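Local atomic coordinates of coenzyme A transferase (Yersinia pestis, PDB entry 3QLI), a protein that probably transfers coenzyme A between an acyl-CoA and a carboxylic acid such as acetate. Residues E50-L55 with N205-I210. Sequence-based numbering, arbitrary orientation.
Sequences EPPALL and NHVPLI
At the N-terminal end of helix 52-63, in the Rossmann-like N-terminal half of the transferase, the first helical turn meets the loop that leaves strand 201-204, outermost in the parallel sheet of this chain. Asn205 reaches across to it: with CG anti to the backbone N (chi1 -172°), its carboxamide extends over Pro52 and Ala53. Atom ND2 of Asn205 lies 3.6 Å from CG of Pro52 and 3.8 Å from CB of Ala53, while CB of Asn205 stands 3.9 Å from that same methyl. Beside it, CG2 of Val207 approaches CG of Pro52 at 4.2 Å, a looser apolar touch.

Proline suits the first turn because the N atoms there have no carbonyl of the helix four residues back to bond to, so its missing N-H costs nothing; Pro51, at the N-cap position, gives its O to Leu55 N at 2.9 Å as the turn closes. Alanine, with a single methyl, lets the amide of Asn205 come close. No hydrogen bond joins the two segments directly. A polar link between them runs through Glu179 of strand 175-180, the neighbour of 201-204 in the sheet: OE2 accepts from Ala53 N and Asn205 ND2, OE1 from Leu54 N. Its negative charge probably complements the helix dipole. The direct touch is thus van der Waals packing, while the shared carboxylate fixes the asparagine amide where it packs on Pro52 and Ala53.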
ATOM      1  N   GLU A  50     -15.423 -19.781 -13.886  1.00 14.07           N
ATOM      2  CA  GLU A  50     -16.870 -19.685 -13.683  1.00 13.95           C
ATOM      3  C   GLU A  50     -17.509 -20.897 -14.355  1.00 15.24           C
ATOM      4  O   GLU A  50     -17.162 -21.236 -15.484  1.00 17.36           O
ATOM      5  CB  GLU A  50     -17.412 -18.381 -14.279  1.00 17.11           C
ATOM      6  CG  GLU A  50     -16.770 -17.115 -13.712  1.00 14.86           C
ATOM      7  CD  GLU A  50     -17.259 -15.842 -14.385  1.00 18.05           C
ATOM      8  OE1 GLU A  50     -17.805 -15.921 -15.503  1.00 17.93           O
ATOM      9  OE2 GLU A  50     -17.092 -14.755 -13.794  1.00 18.33           O
ATOM     10  N   PRO A  51     -18.439 -21.553 -13.665  1.00 15.04           N
ATOM     11  CA  PRO A  51     -19.032 -22.792 -14.194  1.00 15.46           C
ATOM     12  C   PRO A  51     -20.334 -22.573 -14.990  1.00 16.83           C
ATOM     13  O   PRO A  51     -21.365 -22.276 -14.398  1.00 14.59           O
ATOM     14  CB  PRO A  51     -19.279 -23.620 -12.924  1.00 14.61           C
ATOM     15  CG  PRO A  51     -19.531 -22.595 -11.867  1.00 15.84           C
ATOM     16  CD  PRO A  51     -18.735 -21.360 -12.234  1.00 14.51           C
ATOM     17  N   PRO A  52     -20.281 -22.722 -16.326  1.00 15.47           N
ATOM     18  CA  PRO A  52     -21.424 -22.333 -17.167  1.00 17.55           C
ATOM     19  C   PRO A  52     -22.709 -23.109 -16.920  1.00 16.36           C
ATOM     20  O   PRO A  52     -23.771 -22.500 -16.972  1.00 17.13           O
ATOM     21  CB  PRO A  52     -20.923 -22.586 -18.601  1.00 18.89           C
ATOM     22  CG  PRO A  52     -19.746 -23.532 -18.442  1.00 17.46           C
ATOM     23  CD  PRO A  52     -19.112 -23.105 -17.140  1.00 16.41           C
ATOM     24  N   ALA A  53     -22.636 -24.406 -16.664  1.00 15.00           N
ATOM     25  CA  ALA A  53     -23.871 -25.166 -16.478  1.00 17.80           C
ATOM     26  C   ALA A  53     -24.533 -24.838 -15.139  1.00 17.95           C
ATOM     27  O   ALA A  53     -25.763 -24.703 -15.046  1.00 16.00           O
ATOM     28  CB  ALA A  53     -23.613 -26.669 -16.617  1.00 19.51           C
ATOM     29  N   LEU A  54     -23.712 -24.696 -14.103  1.00 15.85           N
ATOM     30  CA  LEU A  54     -24.209 -24.339 -12.773  1.00 15.63           C
ATOM     31  C   LEU A  54     -24.773 -22.925 -12.790  1.00 13.80           C
ATOM     32  O   LEU A  54     -25.821 -22.667 -12.206  1.00 16.77           O
ATOM     33  CB  LEU A  54     -23.097 -24.460 -11.714  1.00 13.19           C
ATOM     34  CG  LEU A  54     -22.641 -25.888 -11.398  1.00 13.05           C
ATOM     35  CD1 LEU A  54     -21.420 -25.893 -10.458  1.00 13.90           C
ATOM     36  CD2 LEU A  54     -23.784 -26.712 -10.786  1.00 15.69           C
ATOM     37  N   LEU A  55     -24.088 -22.008 -13.458  1.00 13.98           N
ATOM     38  CA  LEU A  55     -24.558 -20.625 -13.503  1.00 15.38           C
ATOM     39  C   LEU A  55     -25.832 -20.476 -14.345  1.00 19.17           C
ATOM     40  O   LEU A  55     -26.709 -19.672 -14.017  1.00 16.20           O
ATOM     41  CB  LEU A  55     -23.461 -19.688 -14.005  1.00 13.23           C
ATOM     42  CG  LEU A  55     -22.292 -19.565 -13.016  1.00 14.81           C
ATOM     43  CD1 LEU A  55     -21.212 -18.673 -13.604  1.00 14.70           C
ATOM     44  CD2 LEU A  55     -22.743 -19.036 -11.650  1.00 16.66           C
ATOM     45  N   ASN A 205     -19.934 -31.066 -17.402  1.00 18.64           N
ATOM     46  CA  ASN A 205     -20.207 -30.232 -18.564  1.00 18.89           C
ATOM     47  C   ASN A 205     -18.915 -29.982 -19.320  1.00 21.62           C
ATOM     48  O   ASN A 205     -18.132 -29.096 -18.952  1.00 20.71           O
ATOM     49  CB  ASN A 205     -20.828 -28.890 -18.157  1.00 17.95           C
ATOM     50  CG  ASN A 205     -21.305 -28.087 -19.357  1.00 24.20           C
ATOM     51  OD1 ASN A 205     -21.967 -28.626 -20.242  1.00 27.19           O
ATOM     52  ND2 ASN A 205     -20.962 -26.802 -19.400  1.00 20.41           N
ATOM     53  N   HIS A 206     -18.696 -30.760 -20.377  1.00 20.74           N
ATOM     54  CA  HIS A 206     -17.453 -30.683 -21.156  1.00 21.37           C
ATOM     55  C   HIS A 206     -17.581 -29.713 -22.310  1.00 23.82           C
ATOM     56  O   HIS A 206     -18.212 -30.027 -23.320  1.00 23.84           O
ATOM     57  CB  HIS A 206     -17.082 -32.067 -21.686  1.00 23.55           C
ATOM     58  CG  HIS A 206     -17.092 -33.132 -20.633  1.00 23.05           C
ATOM     59  ND1 HIS A 206     -16.158 -33.179 -19.619  1.00 21.38           N
ATOM     60  CD2 HIS A 206     -17.919 -34.185 -20.434  1.00 24.13           C
ATOM     61  CE1 HIS A 206     -16.411 -34.215 -18.837  1.00 26.37           C
ATOM     62  NE2 HIS A 206     -17.475 -34.841 -19.310  1.00 27.72           N
ATOM     63  N   VAL A 207     -16.985 -28.531 -22.156  1.00 21.32           N
ATOM     64  CA  VAL A 207     -17.026 -27.494 -23.179  1.00 22.92           C
ATOM     65  C   VAL A 207     -15.720 -26.724 -23.117  1.00 22.13           C
ATOM     66  O   VAL A 207     -15.106 -26.626 -22.059  1.00 19.26           O
ATOM     67  CB  VAL A 207     -18.194 -26.507 -22.970  1.00 23.77           C
ATOM     68  CG1 VAL A 207     -19.540 -27.210 -23.159  1.00 27.56           C
ATOM     69  CG2 VAL A 207     -18.106 -25.864 -21.587  1.00 22.65           C
ATOM     70  N   PRO A 208     -15.271 -26.193 -24.252  1.00 23.82           N
ATOM     71  CA  PRO A 208     -13.985 -25.494 -24.198  1.00 21.30           C
ATOM     72  C   PRO A 208     -14.030 -24.330 -23.209  1.00 21.77           C
ATOM     73  O   PRO A 208     -15.081 -23.723 -23.007  1.00 19.95           O
ATOM     74  CB  PRO A 208     -13.805 -24.990 -25.629  1.00 28.56           C
ATOM     75  CG  PRO A 208     -14.578 -26.007 -26.470  1.00 23.06           C
ATOM     76  CD  PRO A 208     -15.777 -26.350 -25.630  1.00 27.73           C
ATOM     77  N   LEU A 209     -12.895 -24.023 -22.594  1.00 20.83           N
ATOM     78  CA  LEU A 209     -12.839 -22.901 -21.662  1.00 20.44           C
ATOM     79  C   LEU A 209     -12.980 -21.578 -22.409  1.00 21.58           C
ATOM     80  O   LEU A 209     -12.561 -21.466 -23.555  1.00 21.73           O
ATOM     81  CB  LEU A 209     -11.507 -22.911 -20.908  1.00 20.94           C
ATOM     82  CG  LEU A 209     -11.185 -24.142 -20.059  1.00 19.49           C
ATOM     83  CD1 LEU A 209      -9.866 -23.932 -19.301  1.00 17.30           C
ATOM     84  CD2 LEU A 209     -12.308 -24.479 -19.099  1.00 18.98           C
ATOM     85  N   ILE A 210     -13.556 -20.570 -21.764  1.00 19.57           N
ATOM     86  CA  ILE A 210     -13.649 -19.256 -22.390  1.00 22.96           C
ATOM     87  C   ILE A 210     -12.260 -18.655 -22.572  1.00 24.62           C
ATOM     88  O   ILE A 210     -11.363 -18.839 -21.739  1.00 20.19           O
ATOM     89  CB  ILE A 210     -14.548 -18.275 -21.599  1.00 22.50           C
ATOM     90  CG1 ILE A 210     -14.933 -17.086 -22.484  1.00 24.62           C
ATOM     91  CG2 ILE A 210     -13.868 -17.814 -20.297  1.00 22.09           C
ATOM     92  CD1 ILE A 210     -15.781 -16.039 -21.780  1.00 30.26           C
TER